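Local coordinates for putative Lipoprotein (Shewanella oneidensis, PDB 3U24) that is of unknown function but binds zinc and calcium ions, and belongs to a family grouped with metallopeptidases, so a hydrolytic role is possible though not established, at residues A[38-41]-A[42-45]; A[109-113]-A[114-118]. One frame throughout, in Å; residues are numbered along the deposited sequence.

Contact 1. Residues A[38-41]-A[42-45]; sequences QLSP and TWAL. With EDO (1,2-ethanediol), chain X.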
ATOM      1  N   GLN A  38      21.431   0.887  12.139  1.00 26.59           N
ATOM      2  CA  GLN A  38      22.773   1.462  12.088  1.00 29.98           C
ATOM      3  C   GLN A  38      23.190   1.754  10.655  1.00 29.24           C
ATOM      4  O   GLN A  38      23.853   2.731  10.420  1.00 27.36           O
ATOM      5  CB  GLN A  38      23.766   0.500  12.763  1.00 35.91           C
ATOM      6  CG  GLN A  38      25.245   0.809  12.598  1.00 44.09           C
ATOM      7  CD  GLN A  38      26.127  -0.111  13.480  1.00 55.05           C
ATOM      8  OE1 GLN A  38      26.609  -1.169  13.025  1.00 62.78           O
ATOM      9  NE2 GLN A  38      26.300   0.269  14.763  1.00 61.19           N
ATOM     10  N   LEU A  39      22.807   0.892   9.707  1.00 27.79           N
ATOM     11  CA  LEU A  39      23.052   1.119   8.287  1.00 26.68           C
ATOM     12  C   LEU A  39      22.187   2.230   7.742  1.00 26.56           C
ATOM     13  O   LEU A  39      22.641   3.017   6.916  1.00 27.18           O
ATOM     14  CB  LEU A  39      22.763  -0.143   7.472  1.00 26.38           C
ATOM     15  CG  LEU A  39      22.720  -0.005   5.955  1.00 26.48           C
ATOM     16  CD1 LEU A  39      24.134   0.132   5.405  1.00 26.42           C
ATOM     17  CD2 LEU A  39      21.980  -1.172   5.336  1.00 26.12           C
ATOM     18  N   SER A  40      20.932   2.284   8.169  1.00 25.74           N
ATOM     19  CA  SER A  40      19.988   3.278   7.643  1.00 23.85           C
ATOM     20  C   SER A  40      19.148   3.924   8.743  1.00 23.57           C
ATOM     21  O   SER A  40      18.021   3.533   9.051  1.00 22.82           O
ATOM     22  CB  SER A  40      19.094   2.603   6.636  1.00 24.05           C
ATOM     23  OG  SER A  40      18.121   3.512   6.231  1.00 25.61           O
ATOM     24  N   PRO A  41      19.695   4.923   9.386  1.00 23.53           N
ATOM     25  CA  PRO A  41      18.861   5.524  10.421  1.00 23.79           C
ATOM     26  C   PRO A  41      17.619   6.244   9.909  1.00 22.85           C
ATOM     27  O   PRO A  41      16.704   6.473  10.687  1.00 23.22           O
ATOM     28  CB  PRO A  41      19.827   6.486  11.159  1.00 24.29           C
ATOM     29  CG  PRO A  41      21.025   6.604  10.255  1.00 24.54           C
ATOM     30  CD  PRO A  41      21.099   5.299   9.509  1.00 24.48           C
ATOM     31  N   THR A  42      17.560   6.605   8.638  1.00 22.64           N
ATOM     32  CA  THR A  42      16.321   7.172   8.082  1.00 23.07           C
ATOM     33  C   THR A  42      15.195   6.115   8.001  1.00 23.51           C
ATOM     34  O   THR A  42      14.033   6.370   8.371  1.00 23.26           O
ATOM     35  CB  THR A  42      16.583   7.822   6.728  1.00 23.48           C
ATOM     36  OG1 THR A  42      17.532   8.867   6.941  1.00 25.17           O
ATOM     37  CG2 THR A  42      15.290   8.392   6.077  1.00 24.36           C
ATOM     38  N   TRP A  43      15.545   4.910   7.577  1.00 24.12           N
ATOM     39  CA  TRP A  43      14.596   3.811   7.614  1.00 24.63           C
ATOM     40  C   TRP A  43      14.089   3.605   9.031  1.00 23.38           C
ATOM     41  O   TRP A  43      12.887   3.397   9.270  1.00 22.01           O
ATOM     42  CB  TRP A  43      15.290   2.581   7.115  1.00 26.54           C
ATOM     43  CG  TRP A  43      14.396   1.476   6.610  1.00 29.45           C
ATOM     44  CD1 TRP A  43      13.037   1.232   6.885  1.00 31.00           C
ATOM     45  CD2 TRP A  43      14.823   0.359   5.760  1.00 30.73           C
ATOM     46  NE1 TRP A  43      12.602   0.077   6.244  1.00 32.49           N
ATOM     47  CE2 TRP A  43      13.641  -0.492   5.554  1.00 32.31           C
ATOM     48  CE3 TRP A  43      16.028  -0.007   5.175  1.00 31.77           C
ATOM     49  CZ2 TRP A  43      13.700  -1.638   4.778  1.00 32.19           C
ATOM     50  CZ3 TRP A  43      16.065  -1.160   4.384  1.00 32.84           C
ATOM     51  CH2 TRP A  43      14.927  -1.953   4.196  1.00 31.54           C
ATOM     52  N   ALA A  44      14.990   3.704   9.999  1.00 22.46           N
ATOM     53  CA  ALA A  44      14.596   3.579  11.390  1.00 23.01           C
ATOM     54  C   ALA A  44      13.571   4.685  11.752  1.00 23.90           C
ATOM     55  O   ALA A  44      12.521   4.425  12.359  1.00 24.04           O
ATOM     56  CB  ALA A  44      15.813   3.668  12.294  1.00 21.46           C
ATOM     57  N   LEU A  45      13.915   5.915  11.385  1.00 24.40           N
ATOM     58  CA  LEU A  45      13.074   7.078  11.601  1.00 26.13           C
ATOM     59  C   LEU A  45      11.675   6.855  11.025  1.00 25.56           C
ATOM     60  O   LEU A  45      10.718   7.029  11.721  1.00 25.28           O
ATOM     61  CB  LEU A  45      13.724   8.323  10.931  1.00 26.11           C
ATOM     62  CG  LEU A  45      12.948   9.635  10.855  1.00 26.34           C
ATOM     63  CD1 LEU A  45      12.518  10.096  12.252  1.00 25.46           C
ATOM     64  CD2 LEU A  45      13.812  10.688  10.116  1.00 25.76           C
TER
HETATM   65  C1  EDO X 609      24.541   6.177  12.281  1.00 51.10           C
HETATM   66  O1  EDO X 609      25.372   5.523  11.324  1.00 52.05           O
HETATM   67  C2  EDO X 609      23.693   5.132  12.982  1.00 51.97           C
HETATM   68  O2  EDO X 609      23.852   5.306  14.397  1.00 59.63           O
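Ser-40 serves two helices at once: it is the first residue to leave helical geometry after helix 25-39 and the N-cap of helix 41-47, with a break of a single residue between them. Its OG accepts the backbone N-H of Trp-43 at 3.2 Å from N to OG, a bond bent to 154° at the hydrogen. Because chi1 is 175°, OG swings away from the serine's own nitrogen and over the first turn of the new helix, where it also lies 3.1 Å from CB of Trp-43, near the plane of the indole at its edge. The backbone takes over from there. Ala-44 N reaches Ser-40 O at 3.2 Å, and Leu-45 N reaches Pro-41 O at 2.9 Å. Pro-41, lacking an N-H, fills the first helical position without leaving a donor to satisfy. A second shell steadies the cap: the carboxylate of Glu-57 is hydrogen-bonded to Ser-40 OG through OE2 and to Thr-42 OG1 through OE1, and Arg-148 also bonds Thr-42 OG1. Further along, Leu-45 packs on His-50, a zinc ligand. Serine N-cap followed by proline at N1 is a classic way to begin a helix, used here at a helix-to-helix corner.

Contact 2. Residues A[109-113]-A[114-118]; sequences TRFKS and WQWDP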
ATOM      1  N   THR A 109      21.881  -4.090  -7.646  1.00 25.97           N
ATOM      2  CA  THR A 109      22.698  -4.615  -8.736  1.00 27.04           C
ATOM      3  C   THR A 109      21.952  -4.817 -10.055  1.00 27.48           C
ATOM      4  O   THR A 109      22.590  -4.964 -11.083  1.00 27.98           O
ATOM      5  CB  THR A 109      23.390  -5.935  -8.307  1.00 28.25           C
ATOM      6  OG1 THR A 109      22.386  -6.906  -8.000  1.00 28.54           O
ATOM      7  CG2 THR A 109      24.253  -5.709  -7.058  1.00 27.14           C
ATOM      8  N   ARG A 110      20.628  -4.851 -10.047  1.00 27.80           N
ATOM      9  CA  ARG A 110      19.864  -5.242 -11.249  1.00 29.03           C
ATOM     10  C   ARG A 110      18.763  -4.260 -11.571  1.00 26.65           C
ATOM     11  O   ARG A 110      18.689  -3.797 -12.681  1.00 25.73           O
ATOM     12  CB  ARG A 110      19.203  -6.602 -11.101  1.00 33.47           C
ATOM     13  CG  ARG A 110      20.158  -7.739 -10.870  1.00 39.90           C
ATOM     14  CD  ARG A 110      20.718  -8.270 -12.191  1.00 46.63           C
ATOM     15  NE  ARG A 110      21.497  -9.480 -11.948  1.00 55.00           N
ATOM     16  CZ  ARG A 110      22.160 -10.169 -12.880  1.00 64.10           C
ATOM     17  NH1 ARG A 110      22.145  -9.786 -14.161  1.00 66.20           N
ATOM     18  NH2 ARG A 110      22.843 -11.260 -12.525  1.00 66.00           N
ATOM     19  N   PHE A 111      17.919  -3.932 -10.602  1.00 23.98           N
ATOM     20  CA  PHE A 111      16.769  -3.077 -10.878  1.00 23.95           C
ATOM     21  C   PHE A 111      17.270  -1.660 -11.156  1.00 23.14           C
ATOM     22  O   PHE A 111      16.836  -1.028 -12.078  1.00 22.61           O
ATOM     23  CB  PHE A 111      15.799  -3.079  -9.692  1.00 23.25           C
ATOM     24  CG  PHE A 111      14.433  -2.481  -9.974  1.00 22.81           C
ATOM     25  CD1 PHE A 111      13.669  -2.918 -11.027  1.00 24.01           C
ATOM     26  CD2 PHE A 111      13.886  -1.576  -9.115  1.00 22.93           C
ATOM     27  CE1 PHE A 111      12.404  -2.376 -11.283  1.00 24.57           C
ATOM     28  CE2 PHE A 111      12.615  -1.044  -9.327  1.00 23.94           C
ATOM     29  CZ  PHE A 111      11.863  -1.453 -10.419  1.00 23.67           C
ATOM     30  N   LYS A 112      18.130  -1.183 -10.278  1.00 23.50           N
ATOM     31  CA  LYS A 112      18.873   0.037 -10.443  1.00 24.56           C
ATOM     32  C   LYS A 112      17.978   1.255 -10.582  1.00 23.21           C
ATOM     33  O   LYS A 112      18.229   2.138 -11.391  1.00 21.55           O
ATOM     34  CB  LYS A 112      19.819  -0.097 -11.673  1.00 26.78           C
ATOM     35  CG  LYS A 112      20.920  -1.141 -11.488  1.00 29.65           C
ATOM     36  CD  LYS A 112      21.854  -1.145 -12.680  1.00 32.03           C
ATOM     37  CE  LYS A 112      23.218  -1.728 -12.328  1.00 35.98           C
ATOM     38  NZ  LYS A 112      24.293  -1.330 -13.308  1.00 39.24           N
ATOM     39  N   SER A 113      16.949   1.333  -9.759  1.00 22.62           N
ATOM     40  CA  SER A 113      16.140   2.533  -9.758  1.00 21.42           C
ATOM     41  C   SER A 113      16.915   3.717  -9.262  1.00 20.54           C
ATOM     42  O   SER A 113      16.526   4.818  -9.516  1.00 20.17           O
ATOM     43  CB  SER A 113      14.874   2.349  -8.932  1.00 21.86           C
ATOM     44  OG  SER A 113      15.165   2.239  -7.550  1.00 23.06           O
ATOM     45  N   TRP A 114      17.985   3.500  -8.512  1.00 20.15           N
ATOM     46  CA  TRP A 114      18.864   4.586  -8.117  1.00 20.70           C
ATOM     47  C   TRP A 114      19.474   5.318  -9.307  1.00 21.11           C
ATOM     48  O   TRP A 114      19.883   6.463  -9.161  1.00 21.69           O
ATOM     49  CB  TRP A 114      19.942   4.073  -7.115  1.00 21.15           C
ATOM     50  CG  TRP A 114      20.874   3.010  -7.657  1.00 21.27           C
ATOM     51  CD1 TRP A 114      20.738   1.637  -7.538  1.00 21.28           C
ATOM     52  CD2 TRP A 114      22.112   3.209  -8.429  1.00 21.00           C
ATOM     53  NE1 TRP A 114      21.768   0.986  -8.155  1.00 21.75           N
ATOM     54  CE2 TRP A 114      22.644   1.865  -8.692  1.00 21.63           C
ATOM     55  CE3 TRP A 114      22.827   4.313  -8.856  1.00 21.36           C
ATOM     56  CZ2 TRP A 114      23.829   1.662  -9.387  1.00 22.01           C
ATOM     57  CZ3 TRP A 114      24.025   4.117  -9.596  1.00 21.79           C
ATOM     58  CH2 TRP A 114      24.519   2.822  -9.850  1.00 22.17           C
ATOM     59  N   GLN A 115      19.508   4.683 -10.484  1.00 21.58           N
ATOM     60  CA  GLN A 115      19.986   5.324 -11.724  1.00 22.97           C
ATOM     61  C   GLN A 115      18.906   6.092 -12.455  1.00 22.35           C
ATOM     62  O   GLN A 115      19.150   7.236 -12.853  1.00 22.91           O
ATOM     63  CB  GLN A 115      20.571   4.338 -12.748  1.00 23.64           C
ATOM     64  CG  GLN A 115      21.876   3.777 -12.302  1.00 25.90           C
ATOM     65  CD  GLN A 115      22.567   2.973 -13.393  1.00 27.27           C
ATOM     66  OE1 GLN A 115      21.946   2.202 -14.131  1.00 27.23           O
ATOM     67  NE2 GLN A 115      23.855   3.175 -13.498  1.00 27.94           N
ATOM     68  N   TRP A 116      17.750   5.456 -12.662  1.00 21.15           N
ATOM     69  CA  TRP A 116      16.742   5.980 -13.567  1.00 21.17           C
ATOM     70  C   TRP A 116      15.536   6.613 -12.936  1.00 21.48           C
ATOM     71  O   TRP A 116      14.645   7.087 -13.667  1.00 21.39           O
ATOM     72  CB  TRP A 116      16.295   4.915 -14.589  1.00 21.40           C
ATOM     73  CG  TRP A 116      15.854   3.590 -13.989  1.00 21.56           C
ATOM     74  CD1 TRP A 116      16.612   2.426 -13.852  1.00 21.51           C
ATOM     75  CD2 TRP A 116      14.558   3.262 -13.440  1.00 21.56           C
ATOM     76  NE1 TRP A 116      15.893   1.435 -13.285  1.00 21.70           N
ATOM     77  CE2 TRP A 116      14.648   1.866 -12.995  1.00 21.89           C
ATOM     78  CE3 TRP A 116      13.358   3.942 -13.303  1.00 22.13           C
ATOM     79  CZ2 TRP A 116      13.584   1.221 -12.407  1.00 21.91           C
ATOM     80  CZ3 TRP A 116      12.281   3.279 -12.706  1.00 22.27           C
ATOM     81  CH2 TRP A 116      12.399   1.948 -12.254  1.00 22.01           C
ATOM     82  N   ASP A 117      15.448   6.641 -11.609  1.00 21.02           N
ATOM     83  CA  ASP A 117      14.312   7.305 -10.921  1.00 21.39           C
ATOM     84  C   ASP A 117      14.825   8.468 -10.067  1.00 21.26           C
ATOM     85  O   ASP A 117      15.219   8.267  -8.906  1.00 20.44           O
ATOM     86  CB  ASP A 117      13.555   6.325 -10.046  1.00 21.37           C
ATOM     87  CG  ASP A 117      12.452   6.988  -9.243  1.00 22.53           C
ATOM     88  OD1 ASP A 117      12.203   8.204  -9.359  1.00 22.01           O
ATOM     89  OD2 ASP A 117      11.820   6.279  -8.445  1.00 25.55           O
ATOM     90  N   PRO A 118      14.862   9.676 -10.643  1.00 20.49           N
ATOM     91  CA  PRO A 118      15.374  10.797  -9.874  1.00 20.72           C
ATOM     92  C   PRO A 118      14.464  11.160  -8.731  1.00 20.48           C
ATOM     93  O   PRO A 118      14.904  11.874  -7.831  1.00 21.47           O
ATOM     94  CB  PRO A 118      15.450  11.955 -10.900  1.00 21.11           C
ATOM     95  CG  PRO A 118      15.575  11.268 -12.227  1.00 21.22           C
ATOM     96  CD  PRO A 118      14.739  10.006 -12.065  1.00 21.32           C
TER
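The indole of Trp-116 takes Ser-113 CA over one face, receives Phe-111 O at its edge, and turns the rim of its six-membered ring onto the face of Phe-111. The last is a T-shaped pair, with planes at 82° and CZ2 of Trp-116 coming within 3.8 Å of Phe-111 CZ. Ser-113 CA makes a CH-pi contact, 3.8 Å from the centroid of the five-membered ring. Trp-114 has Lys-112 C and, nearer its plane, Gln-115 CG over the same face, and its NE1 bonds Ile-108 O. Chi1 of 52° folds Trp-116 back over its own backbone, which brings NE1 to 2.9 Å from Phe-111 O, nearly in the ring plane. That carbonyl belongs to the last residue of helix 88-111; Lys-112 breaks the helix with positive phi and stands as N-cap of the short helix 113-116, so the indole bridges a helix-to-helix joint. A leucine in place of Trp-116 would probably leave Phe-111 O without this donor and the phenyl face without its aromatic edge. Around the short helix, Gln-115 N bonds Lys-112 O at 3.0 Å, and Asp-117 N bonds Ser-113 O, also at 3.0 Å. The aliphatic chain of Lys-112 runs alongside Gln-115, CD lying 3.6 Å from OE1.

Followed from the N terminus, the chain meets contact 1 where helix 25-39 gives way to helix 41-47, and contact 2 where the longer helix 88-111 passes into helix 113-116. Both are continuous stretches that close a turn rather than a long loop. They lie in series, neither nested nor crossed, with helix 61-79 between them in sequence. The centres of contact 1 and contact 2 are about 20 Å apart. The nearest atoms of contact 1 and contact 2 are about 12 Å apart, so the two do not touch. That intervening helix nevertheless borders both: Leu-39 packs on Phe-70, and Arg-64 makes a cation-pi contact with Trp-114. Contact 1 also faces helix 124-131, whereas contact 2 leans on helix 168-179.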